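PDB 3HV0: tryptophanyl-tRNA synthetase from Cryptosporidium parvum Iowa II, which probably catalyses the ATP-dependent attachment of L-tryptophan to tRNA(Trp), releasing AMP and diphosphate, as a class I aminoacyl-tRNA synthetase. Local coordinates for residues F75-S84 against V108-K119; F197-F206 against Q230-A241. All coordinates share one frame; numbering follows the deposited sequence.

Contact 1: residues F75-S84 against V108-K119; sequences FYLYTGRGPS and VPLVIQLTDDEK. With TRP (tryptophan), chain C.
Strands 76-81 and 110-114 run parallel, their axes 4.7 Å apart and turned by 21°, with L77 beside L110 and R81 beside L114. The ladder starts with L77 N bonded to P109 O and closes with T115 N bonded to R81 O; of its rungs, V111 N to L77 O is weak. Where the strands begin, V108 fills the corner: CG1 makes a CH-pi contact over one face of the F75 ring, 4.0 Å from its centroid, while CG2 lies 3.5 Å from L77 CD1. L110 CD1 reaches back onto L77 CB, on the face that also carries T79 and R81.

Y78 and Q113 share the other face with the bound tryptophan. With CG swung away from the backbone N (chi1 159°), the Y78 ring extends along the sheet, turning one face to TRP CZ2 and an edge to V111 O. Y78 OH accepts a nearly straight hydrogen bond of 3.1 Å from TRP NE1 and is also hydrogen-bonded to Q201 O. Q113, fully extended, brings OE1 to 3.0 Å from Y78 OH, its amide plane 70° from the phenol ring, while its NE2 is held by N157 and V200. G80 has no side chain, and the indole lies directly on the strand with G80 CA 3.4 Å from TRP CD2. Past the strand end, T115 OG1 gives a 2.6 Å hydrogen bond to E118 OE1, meeting the carboxylate on its anti side, and this same oxygen bonds the ligand amino group. Tryptophan is thus recognised at both ends: a tyrosine hydroxyl reads the indole N-H, while a carboxylate that a threonine hydroxyl also bonds probably offers charge complementarity to the amino group.

Contact 2: residues F197-F206 against Q230-A241; sequences FPAVQAAPAF and QDPYFRMVRDVA. With TRP (tryptophan), chain C.
Y233 and Q201 meet because their first torsions send them into the gap between two helices: CG of Y233 lies opposite its carbonyl carbon (chi1 -60°), whereas that of Q201 is trans to the amide nitrogen (-176°), and the glutamine chain then bends. The Q201 amide comes to rest over one face of the Y233 ring, with Q201 CB 3.9 Å from Y233 CD2. P198 CA approaches the edge of this ring in its plane, and the F197 side chain crosses it at about a right angle, F197 CE2 lying 4.0 Å from Y233 CE2.

Helices 197-202 and 231-240 cross steeply, at 79°, and meet through short apolar side chains and M236. A202 CB fits against V237 CG2 at 3.3 Å, a tight contact, and a bend near the end of the M236 chain carries M236 CE to 3.6 Å from A202 CB. Farther along, the F206 and V237 side chains lie alongside, pointing opposite ways, F206 CZ lying 3.5 Å from V237 CG2, while A241 CB faces the ring's edge.

Towards the ligand, the amide planes of Q201 and Q230 are only slightly tilted from each other, and both lie close to the bound tryptophan. F234, with Y233 CB lying over the centre of one ring face, directs CZ at the benzo part of the indole, 3.6 Å from TRP CZ2, which it meets near the plane of its own ring. This crossing thus brings Q201 from one segment, and Q230 and F234 from the other, to the amino-acid pocket in the class I catalytic domain.

In the fold
Contact 1 closes along the chain before contact 2 opens, with about 12 Å between centres. Contact 1 pairs the two strands of the beta-alpha-beta unit 76-81, 93-106, 110-114, inside the parallel part of the sheet of a class I Rossmann-type domain; the connection carries the HVGH sequence, matching the class I HIGH signature. Contact 2 sets helices 192-202 and 231-240 beside it, the latter following strand 222-227, the other neighbour of strand 76-81. Y76 OH probably bonds P204 O, joining the two. Both contacts wall one tryptophan, so sheet and helices form a single pocket in this catalytic part of a longer protein, while D117 and V200 reach Y165 of the second subunit.

Contact 1: residues F75-S84 against V108-K119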
loop_
_atom_site.group_PDB
_atom_site.type_symbol
_atom_site.label_atom_id
_atom_site.label_comp_id
_atom_site.label_asym_id
_atom_site.label_seq_id
_atom_site.Cartn_x
_atom_site.Cartn_y
_atom_site.Cartn_z
ATOM N N PHE A 75 -14.416 -20.936 11.572
ATOM C CA PHE A 75 -13.913 -20.245 10.396
ATOM C C PHE A 75 -14.397 -18.796 10.509
ATOM O O PHE A 75 -14.967 -18.424 11.533
ATOM C CB PHE A 75 -14.429 -20.917 9.117
ATOM C CG PHE A 75 -15.926 -20.857 8.944
ATOM C CD1 PHE A 75 -16.507 -19.894 8.134
ATOM C CD2 PHE A 75 -16.744 -21.776 9.575
ATOM C CE1 PHE A 75 -17.875 -19.835 7.964
ATOM C CE2 PHE A 75 -18.114 -21.735 9.419
ATOM C CZ PHE A 75 -18.681 -20.755 8.621
ATOM N N TYR A 76 -14.166 -17.987 9.483
ATOM C CA TYR A 76 -14.655 -16.598 9.485
ATOM C C TYR A 76 -15.215 -16.140 8.160
ATOM O O TYR A 76 -14.917 -16.717 7.114
ATOM C CB TYR A 76 -13.582 -15.614 9.973
ATOM C CG TYR A 76 -12.460 -15.239 9.018
ATOM C CD1 TYR A 76 -11.365 -16.071 8.854
ATOM C CD2 TYR A 76 -12.444 -14.009 8.363
ATOM C CE1 TYR A 76 -10.305 -15.731 8.032
ATOM C CE2 TYR A 76 -11.384 -13.655 7.517
ATOM C CZ TYR A 76 -10.302 -14.516 7.368
ATOM O OH TYR A 76 -9.219 -14.198 6.545
ATOM N N LEU A 77 -16.046 -15.098 8.233
ATOM C CA LEU A 77 -16.672 -14.512 7.053
ATOM C C LEU A 77 -15.921 -13.245 6.675
ATOM O O LEU A 77 -15.411 -12.573 7.518
ATOM C CB LEU A 77 -18.146 -14.206 7.324
ATOM C CG LEU A 77 -19.030 -15.394 7.745
ATOM C CD1 LEU A 77 -20.215 -14.999 8.620
ATOM C CD2 LEU A 77 -19.502 -16.168 6.520
ATOM N N TYR A 78 -15.836 -12.946 5.394
ATOM C CA TYR A 78 -15.284 -11.679 4.919
ATOM C C TYR A 78 -16.147 -11.168 3.768
ATOM O O TYR A 78 -16.353 -11.848 2.759
ATOM C CB TYR A 78 -13.831 -11.844 4.481
ATOM C CG TYR A 78 -13.261 -10.792 3.531
ATOM C CD1 TYR A 78 -13.481 -9.440 3.721
ATOM C CD2 TYR A 78 -12.445 -11.169 2.480
ATOM C CE1 TYR A 78 -12.931 -8.503 2.871
ATOM C CE2 TYR A 78 -11.891 -10.238 1.621
ATOM C CZ TYR A 78 -12.135 -8.901 1.819
ATOM O OH TYR A 78 -11.582 -7.974 0.931
ATOM N N THR A 79 -16.687 -9.974 3.955
ATOM C CA THR A 79 -17.407 -9.304 2.897
ATOM C C THR A 79 -16.995 -7.839 2.876
ATOM O O THR A 79 -16.252 -7.422 3.725
ATOM C CB THR A 79 -18.896 -9.492 3.048
ATOM O OG1 THR A 79 -19.489 -9.389 1.757
ATOM C CG2 THR A 79 -19.501 -8.458 3.951
ATOM N N GLY A 80 -17.452 -7.085 1.893
ATOM C CA GLY A 80 -17.011 -5.679 1.753
ATOM C C GLY A 80 -17.963 -4.768 1.027
ATOM O O GLY A 80 -19.018 -5.196 0.583
ATOM N N ARG A 81 -17.567 -3.491 0.935
ATOM C CA ARG A 81 -18.380 -2.429 0.376
ATOM C C ARG A 81 -17.469 -1.278 -0.144
ATOM O O ARG A 81 -16.530 -0.871 0.506
ATOM C CB ARG A 81 -19.371 -1.981 1.449
ATOM C CG ARG A 81 -19.891 -0.563 1.358
ATOM C CD ARG A 81 -20.754 -0.301 0.123
ATOM N NE ARG A 81 -21.175 1.092 0.051
ATOM C CZ ARG A 81 -21.788 1.644 -0.984
ATOM N NH1 ARG A 81 -22.065 0.928 -2.058
ATOM N NH2 ARG A 81 -22.118 2.930 -0.949
ATOM N N GLY A 82 -17.748 -0.777 -1.338
ATOM C CA GLY A 82 -17.015 0.361 -1.884
ATOM C C GLY A 82 -17.812 1.642 -1.738
ATOM O O GLY A 82 -18.815 1.798 -2.414
ATOM N N PRO A 83 -17.395 2.557 -0.843
ATOM C CA PRO A 83 -18.130 3.785 -0.587
ATOM C C PRO A 83 -18.033 4.843 -1.697
ATOM O O PRO A 83 -17.284 5.805 -1.564
ATOM C CB PRO A 83 -17.473 4.311 0.691
ATOM C CG PRO A 83 -16.130 3.810 0.649
ATOM C CD PRO A 83 -16.181 2.485 -0.013
ATOM N N SER A 84 -18.805 4.675 -2.768
ATOM C CA SER A 84 -18.912 5.682 -3.824
ATOM C C SER A 84 -20.112 6.595 -3.641
ATOM O O SER A 84 -20.289 7.554 -4.391
ATOM C CB SER A 84 -19.007 4.991 -5.175
ATOM O OG SER A 84 -19.660 3.748 -5.037
ATOM N N VAL A 108 -20.116 -17.323 13.714
ATOM C CA VAL A 108 -18.690 -17.173 13.476
ATOM C C VAL A 108 -18.318 -15.711 13.422
ATOM O O VAL A 108 -19.192 -14.881 13.275
ATOM C CB VAL A 108 -18.271 -17.863 12.181
ATOM C CG1 VAL A 108 -18.450 -19.398 12.324
ATOM C CG2 VAL A 108 -19.033 -17.267 10.971
ATOM N N PRO A 109 -17.021 -15.391 13.580
ATOM C CA PRO A 109 -16.556 -14.004 13.440
ATOM C C PRO A 109 -16.727 -13.515 12.046
ATOM O O PRO A 109 -16.689 -14.331 11.134
ATOM C CB PRO A 109 -15.059 -14.080 13.766
ATOM C CG PRO A 109 -14.902 -15.287 14.583
ATOM C CD PRO A 109 -15.965 -16.262 14.125
ATOM N N LEU A 110 -16.892 -12.197 11.891
ATOM C CA LEU A 110 -17.028 -11.544 10.580
ATOM C C LEU A 110 -16.106 -10.350 10.500
ATOM O O LEU A 110 -15.853 -9.685 11.497
ATOM C CB LEU A 110 -18.484 -11.085 10.350
ATOM C CG LEU A 110 -18.807 -10.053 9.250
ATOM C CD1 LEU A 110 -18.645 -10.658 7.889
ATOM C CD2 LEU A 110 -20.226 -9.533 9.452
ATOM N N VAL A 111 -15.661 -10.068 9.283
ATOM C CA VAL A 111 -14.669 -9.054 8.983
ATOM C C VAL A 111 -15.185 -8.286 7.752
ATOM O O VAL A 111 -15.556 -8.929 6.798
ATOM C CB VAL A 111 -13.318 -9.783 8.707
ATOM C CG1 VAL A 111 -12.662 -9.284 7.429
ATOM C CG2 VAL A 111 -12.389 -9.706 9.942
ATOM N N ILE A 112 -15.276 -6.946 7.796
ATOM C CA ILE A 112 -15.904 -6.144 6.743
ATOM C C ILE A 112 -14.997 -4.952 6.283
ATOM O O ILE A 112 -14.644 -4.099 7.086
ATOM C CB ILE A 112 -17.251 -5.579 7.206
ATOM C CG1 ILE A 112 -18.189 -6.703 7.707
ATOM C CG2 ILE A 112 -17.939 -4.858 6.100
ATOM C CD1 ILE A 112 -19.557 -6.240 8.193
ATOM N N GLN A 113 -14.676 -4.879 4.988
ATOM C CA GLN A 113 -13.729 -3.894 4.463
ATOM C C GLN A 113 -14.417 -2.747 3.706
ATOM O O GLN A 113 -15.118 -2.971 2.708
ATOM C CB GLN A 113 -12.731 -4.581 3.521
ATOM C CG GLN A 113 -11.751 -3.627 2.836
ATOM C CD GLN A 113 -10.828 -4.326 1.826
ATOM O OE1 GLN A 113 -11.296 -5.018 0.931
ATOM N NE2 GLN A 113 -9.521 -4.144 1.977
ATOM N N LEU A 114 -14.254 -1.526 4.186
ATOM C CA LEU A 114 -14.757 -0.399 3.442
ATOM C C LEU A 114 -13.615 0.155 2.589
ATOM O O LEU A 114 -12.631 0.642 3.109
ATOM C CB LEU A 114 -15.364 0.620 4.387
ATOM C CG LEU A 114 -16.737 0.076 4.814
ATOM C CD1 LEU A 114 -16.919 0.010 6.328
ATOM C CD2 LEU A 114 -17.826 0.860 4.110
ATOM N N THR A 115 -13.746 0.045 1.275
ATOM C CA THR A 115 -12.641 0.318 0.378
ATOM C C THR A 115 -12.556 1.779 -0.040
ATOM O O THR A 115 -12.651 2.094 -1.230
ATOM C CB THR A 115 -12.682 -0.600 -0.886
ATOM O OG1 THR A 115 -13.781 -0.261 -1.747
ATOM C CG2 THR A 115 -12.819 -2.017 -0.474
ATOM N N ASP A 116 -12.315 2.679 0.910
ATOM C CA ASP A 116 -12.197 4.115 0.542
ATOM C C ASP A 116 -11.022 4.411 -0.409
ATOM O O ASP A 116 -11.091 5.355 -1.170
ATOM C CB ASP A 116 -12.153 5.044 1.756
ATOM C CG ASP A 116 -11.344 4.479 2.889
ATOM O OD1 ASP A 116 -10.150 4.222 2.745
ATOM O OD2 ASP A 116 -11.883 4.258 3.962
ATOM N N ASP A 117 -9.959 3.610 -0.348
ATOM C CA ASP A 117 -8.861 3.665 -1.303
ATOM C C ASP A 117 -9.271 3.328 -2.742
ATOM O O ASP A 117 -8.916 4.058 -3.664
ATOM C CB ASP A 117 -7.699 2.764 -0.850
ATOM C CG ASP A 117 -8.142 1.346 -0.474
ATOM O OD1 ASP A 117 -9.334 1.035 -0.627
ATOM O OD2 ASP A 117 -7.290 0.550 -0.026
ATOM N N GLU A 118 -10.032 2.250 -2.926
ATOM C CA GLU A 118 -10.427 1.768 -4.263
ATOM C C GLU A 118 -11.175 2.817 -5.082
ATOM O O GLU A 118 -10.891 3.023 -6.246
ATOM C CB GLU A 118 -11.298 0.493 -4.122
ATOM C CG GLU A 118 -11.968 -0.011 -5.416
ATOM C CD GLU A 118 -12.975 -1.165 -5.186
ATOM O OE1 GLU A 118 -13.374 -1.423 -4.004
ATOM O OE2 GLU A 118 -13.381 -1.806 -6.202
ATOM N N LYS A 119 -12.151 3.458 -4.458
ATOM C CA LYS A 119 -13.149 4.283 -5.161
ATOM C C LYS A 119 -12.585 5.642 -5.440
ATOM O O LYS A 119 -12.886 6.248 -6.463
ATOM C CB LYS A 119 -14.445 4.379 -4.344
ATOM C CG LYS A 119 -15.120 3.008 -4.106
ATOM C CD LYS A 119 -15.442 2.368 -5.471
ATOM C CE LYS A 119 -16.232 1.077 -5.360
ATOM N NZ LYS A 119 -16.731 0.647 -6.713
HETATM N N TRP C . -14.688 -3.549 -4.100
HETATM C CA TRP C . -16.008 -4.039 -3.603
HETATM C C TRP C . -17.130 -3.208 -4.208
HETATM O O TRP C . -16.890 -2.078 -4.672
HETATM C CB TRP C . -16.094 -4.030 -2.064
HETATM C CG TRP C . -15.488 -5.249 -1.411
HETATM C CD1 TRP C . -14.286 -5.322 -0.749
HETATM C CD2 TRP C . -16.056 -6.567 -1.338
HETATM N NE1 TRP C . -14.081 -6.590 -0.277
HETATM C CE2 TRP C . -15.142 -7.378 -0.636
HETATM C CE3 TRP C . -17.241 -7.135 -1.795
HETATM C CZ2 TRP C . -15.380 -8.726 -0.382
HETATM C CZ3 TRP C . -17.472 -8.476 -1.546
HETATM C CH2 TRP C . -16.536 -9.261 -0.852
HETATM O OXT TRP C . -18.281 -3.681 -4.241
#

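Contact 2: residues F197-F206 against Q230-A241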
loop_
_atom_site.group_PDB
_atom_site.type_symbol
_atom_site.label_atom_id
_atom_site.label_comp_id
_atom_site.label_asym_id
_atom_site.label_seq_id
_atom_site.Cartn_x
_atom_site.Cartn_y
_atom_site.Cartn_z
ATOM N N PHE A 197 -4.445 -2.265 -6.303
ATOM C CA PHE A 197 -5.566 -2.456 -5.379
ATOM C C PHE A 197 -6.044 -3.908 -5.170
ATOM O O PHE A 197 -6.459 -4.269 -4.075
ATOM C CB PHE A 197 -6.794 -1.574 -5.724
ATOM C CG PHE A 197 -7.997 -1.911 -4.866
ATOM C CD1 PHE A 197 -7.995 -1.588 -3.516
ATOM C CD2 PHE A 197 -9.052 -2.674 -5.374
ATOM C CE1 PHE A 197 -9.049 -1.975 -2.695
ATOM C CE2 PHE A 197 -10.110 -3.062 -4.556
ATOM C CZ PHE A 197 -10.109 -2.715 -3.220
ATOM N N PRO A 198 -6.023 -4.743 -6.213
ATOM C CA PRO A 198 -6.507 -6.099 -6.010
ATOM C C PRO A 198 -5.918 -6.822 -4.790
ATOM O O PRO A 198 -6.660 -7.512 -4.044
ATOM C CB PRO A 198 -6.111 -6.783 -7.296
ATOM C CG PRO A 198 -6.205 -5.733 -8.312
ATOM C CD PRO A 198 -5.775 -4.470 -7.643
ATOM N N ALA A 199 -4.623 -6.642 -4.545
ATOM C CA ALA A 199 -4.000 -7.261 -3.362
ATOM C C ALA A 199 -4.630 -6.745 -2.065
ATOM O O ALA A 199 -4.796 -7.491 -1.104
ATOM C CB ALA A 199 -2.524 -7.030 -3.337
ATOM N N VAL A 200 -4.997 -5.465 -2.049
ATOM C CA VAL A 200 -5.667 -4.873 -0.876
ATOM C C VAL A 200 -6.992 -5.551 -0.581
ATOM O O VAL A 200 -7.316 -5.798 0.577
ATOM C CB VAL A 200 -5.875 -3.360 -1.034
ATOM C CG1 VAL A 200 -6.509 -2.754 0.212
ATOM C CG2 VAL A 200 -4.556 -2.688 -1.310
ATOM N N GLN A 201 -7.741 -5.890 -1.625
ATOM C CA GLN A 201 -9.009 -6.590 -1.438
ATOM C C GLN A 201 -8.841 -8.060 -1.168
ATOM O O GLN A 201 -9.679 -8.662 -0.520
ATOM C CB GLN A 201 -9.889 -6.454 -2.657
ATOM C CG GLN A 201 -11.239 -7.093 -2.462
ATOM C CD GLN A 201 -12.329 -6.442 -3.215
ATOM O OE1 GLN A 201 -13.276 -7.096 -3.595
ATOM N NE2 GLN A 201 -12.213 -5.159 -3.449
ATOM N N ALA A 202 -7.792 -8.650 -1.726
ATOM C CA ALA A 202 -7.478 -10.052 -1.487
ATOM C C ALA A 202 -7.100 -10.312 -0.026
ATOM O O ALA A 202 -7.579 -11.258 0.571
ATOM C CB ALA A 202 -6.373 -10.493 -2.399
ATOM N N ALA A 203 -6.283 -9.432 0.542
ATOM C CA ALA A 203 -5.586 -9.672 1.804
ATOM C C ALA A 203 -6.455 -10.092 3.015
ATOM O O ALA A 203 -5.998 -10.866 3.860
ATOM C CB ALA A 203 -4.695 -8.464 2.166
ATOM N N PRO A 204 -7.678 -9.556 3.126
ATOM C CA PRO A 204 -8.494 -9.990 4.257
ATOM C C PRO A 204 -9.041 -11.410 4.128
ATOM O O PRO A 204 -9.532 -11.964 5.132
ATOM C CB PRO A 204 -9.639 -8.967 4.296
ATOM C CG PRO A 204 -9.133 -7.775 3.525
ATOM C CD PRO A 204 -8.231 -8.347 2.480
ATOM N N ALA A 205 -8.960 -12.020 2.944
ATOM C CA ALA A 205 -9.350 -13.447 2.831
ATOM C C ALA A 205 -8.312 -14.409 3.469
ATOM O O ALA A 205 -8.468 -15.622 3.399
ATOM C CB ALA A 205 -9.629 -13.818 1.409
ATOM N N PHE A 206 -7.246 -13.875 4.070
ATOM C CA PHE A 206 -6.289 -14.709 4.816
ATOM C C PHE A 206 -6.279 -14.295 6.267
ATOM O O PHE A 206 -6.175 -13.105 6.556
ATOM C CB PHE A 206 -4.860 -14.556 4.312
ATOM C CG PHE A 206 -4.658 -14.946 2.884
ATOM C CD1 PHE A 206 -4.990 -16.207 2.456
ATOM C CD2 PHE A 206 -4.071 -14.073 1.992
ATOM C CE1 PHE A 206 -4.799 -16.577 1.144
ATOM C CE2 PHE A 206 -3.859 -14.443 0.689
ATOM C CZ PHE A 206 -4.239 -15.692 0.256
ATOM N N GLN A 230 -17.503 -9.629 -8.232
ATOM C CA GLN A 230 -16.274 -9.489 -7.443
ATOM C C GLN A 230 -15.362 -10.715 -7.557
ATOM O O GLN A 230 -14.196 -10.655 -7.150
ATOM C CB GLN A 230 -16.601 -9.233 -5.971
ATOM C CG GLN A 230 -17.431 -7.998 -5.758
ATOM C CD GLN A 230 -16.684 -6.709 -6.125
ATOM O OE1 GLN A 230 -15.531 -6.500 -5.740
ATOM N NE2 GLN A 230 -17.358 -5.839 -6.833
ATOM N N ASP A 231 -15.874 -11.800 -8.140
ATOM C CA ASP A 231 -15.130 -13.050 -8.291
ATOM C C ASP A 231 -13.636 -12.966 -8.696
ATOM O O ASP A 231 -12.828 -13.726 -8.144
ATOM C CB ASP A 231 -15.849 -13.972 -9.268
ATOM C CG ASP A 231 -15.247 -15.368 -9.290
ATOM O OD1 ASP A 231 -15.151 -15.982 -8.193
ATOM O OD2 ASP A 231 -14.870 -15.834 -10.396
ATOM N N PRO A 232 -13.271 -12.081 -9.656
ATOM C CA PRO A 232 -11.873 -11.927 -10.097
ATOM C C PRO A 232 -10.838 -11.774 -8.994
ATOM O O PRO A 232 -9.775 -12.365 -9.080
ATOM C CB PRO A 232 -11.917 -10.636 -10.933
ATOM C CG PRO A 232 -13.261 -10.667 -11.560
ATOM C CD PRO A 232 -14.187 -11.319 -10.535
ATOM N N TYR A 233 -11.135 -10.972 -7.979
ATOM C CA TYR A 233 -10.203 -10.779 -6.858
ATOM C C TYR A 233 -9.929 -12.087 -6.137
ATOM O O TYR A 233 -8.819 -12.323 -5.711
ATOM C CB TYR A 233 -10.741 -9.772 -5.825
ATOM C CG TYR A 233 -10.994 -8.381 -6.379
ATOM C CD1 TYR A 233 -12.264 -7.996 -6.804
ATOM C CD2 TYR A 233 -9.960 -7.447 -6.464
ATOM C CE1 TYR A 233 -12.503 -6.736 -7.307
ATOM C CE2 TYR A 233 -10.180 -6.183 -6.993
ATOM C CZ TYR A 233 -11.457 -5.828 -7.406
ATOM O OH TYR A 233 -11.694 -4.564 -7.901
ATOM N N PHE A 234 -10.946 -12.930 -6.000
ATOM C CA PHE A 234 -10.836 -14.147 -5.202
ATOM C C PHE A 234 -10.482 -15.372 -6.060
ATOM O O PHE A 234 -10.108 -16.428 -5.539
ATOM C CB PHE A 234 -12.121 -14.342 -4.382
ATOM C CG PHE A 234 -12.472 -13.134 -3.549
ATOM C CD1 PHE A 234 -11.602 -12.701 -2.562
ATOM C CD2 PHE A 234 -13.628 -12.388 -3.790
ATOM C CE1 PHE A 234 -11.883 -11.567 -1.809
ATOM C CE2 PHE A 234 -13.924 -11.288 -3.037
ATOM C CZ PHE A 234 -13.049 -10.867 -2.049
ATOM N N ARG A 235 -10.591 -15.234 -7.376
ATOM C CA ARG A 235 -9.967 -16.187 -8.281
ATOM C C ARG A 235 -8.459 -16.029 -8.115
ATOM O O ARG A 235 -7.745 -16.997 -7.934
ATOM C CB ARG A 235 -10.374 -15.895 -9.728
ATOM C CG ARG A 235 -10.564 -17.120 -10.593
ATOM C CD ARG A 235 -11.264 -16.752 -11.891
ATOM N NE ARG A 235 -10.306 -16.226 -12.879
ATOM C CZ ARG A 235 -10.512 -15.176 -13.685
ATOM N NH1 ARG A 235 -11.653 -14.472 -13.638
ATOM N NH2 ARG A 235 -9.548 -14.826 -14.544
ATOM N N MET A 236 -7.993 -14.783 -8.163
ATOM C CA MET A 236 -6.565 -14.464 -8.053
ATOM C C MET A 236 -5.960 -14.934 -6.715
ATOM O O MET A 236 -4.959 -15.632 -6.684
ATOM C CB MET A 236 -6.378 -12.952 -8.209
ATOM C CG MET A 236 -4.962 -12.451 -7.973
ATOM S SD MET A 236 -4.986 -10.728 -7.475
ATOM C CE MET A 236 -5.895 -10.846 -5.915
ATOM N N VAL A 237 -6.592 -14.554 -5.615
ATOM C CA VAL A 237 -6.104 -14.911 -4.297
ATOM C C VAL A 237 -6.138 -16.436 -4.035
ATOM O O VAL A 237 -5.310 -16.948 -3.294
ATOM C CB VAL A 237 -6.863 -14.147 -3.190
ATOM C CG1 VAL A 237 -8.002 -14.995 -2.632
ATOM C CG2 VAL A 237 -5.899 -13.753 -2.085
ATOM N N ARG A 238 -7.060 -17.163 -4.648
ATOM C CA ARG A 238 -7.051 -18.633 -4.535
ATOM C C ARG A 238 -5.869 -19.266 -5.276
ATOM O O ARG A 238 -5.408 -20.349 -4.927
ATOM C CB ARG A 238 -8.366 -19.243 -5.045
ATOM C CG ARG A 238 -9.484 -19.204 -4.020
ATOM C CD ARG A 238 -10.809 -19.698 -4.596
ATOM N NE ARG A 238 -10.723 -21.069 -5.090
ATOM C CZ ARG A 238 -10.961 -22.167 -4.373
ATOM N NH1 ARG A 238 -11.312 -22.097 -3.091
ATOM N NH2 ARG A 238 -10.847 -23.358 -4.943
ATOM N N ASP A 239 -5.401 -18.598 -6.315
ATOM C CA ASP A 239 -4.238 -19.047 -7.033
ATOM C C ASP A 239 -2.949 -18.761 -6.268
ATOM O O ASP A 239 -1.994 -19.522 -6.416
ATOM C CB ASP A 239 -4.174 -18.405 -8.425
ATOM C CG ASP A 239 -4.986 -19.167 -9.459
ATOM O OD1 ASP A 239 -6.152 -19.523 -9.184
ATOM O OD2 ASP A 239 -4.441 -19.418 -10.557
ATOM N N VAL A 240 -2.892 -17.685 -5.478
ATOM C CA VAL A 240 -1.649 -17.374 -4.737
ATOM C C VAL A 240 -1.561 -18.042 -3.360
ATOM O O VAL A 240 -0.451 -18.266 -2.870
ATOM C CB VAL A 240 -1.374 -15.845 -4.603
ATOM C CG1 VAL A 240 -1.250 -15.226 -5.957
ATOM C CG2 VAL A 240 -2.461 -15.167 -3.841
ATOM N N ALA A 241 -2.704 -18.362 -2.756
ATOM C CA ALA A 241 -2.758 -19.046 -1.451
ATOM C C ALA A 241 -1.695 -20.136 -1.237
ATOM O O ALA A 241 -0.957 -20.091 -0.264
ATOM C CB ALA A 241 -4.161 -19.652 -1.218
HETATM N N TRP C . -14.688 -3.549 -4.100
HETATM C CA TRP C . -16.008 -4.039 -3.603
HETATM C C TRP C . -17.130 -3.208 -4.208
HETATM O O TRP C . -16.890 -2.078 -4.672
HETATM C CB TRP C . -16.094 -4.030 -2.064
HETATM C CG TRP C . -15.488 -5.249 -1.411
HETATM C CD1 TRP C . -14.286 -5.322 -0.749
HETATM C CD2 TRP C . -16.056 -6.567 -1.338
HETATM N NE1 TRP C . -14.081 -6.590 -0.277
HETATM C CE2 TRP C . -15.142 -7.378 -0.636
HETATM C CE3 TRP C . -17.241 -7.135 -1.795
HETATM C CZ2 TRP C . -15.380 -8.726 -0.382
HETATM C CZ3 TRP C . -17.472 -8.476 -1.546
HETATM C CH2 TRP C . -16.536 -9.261 -0.852
HETATM O OXT TRP C . -18.281 -3.681 -4.241
#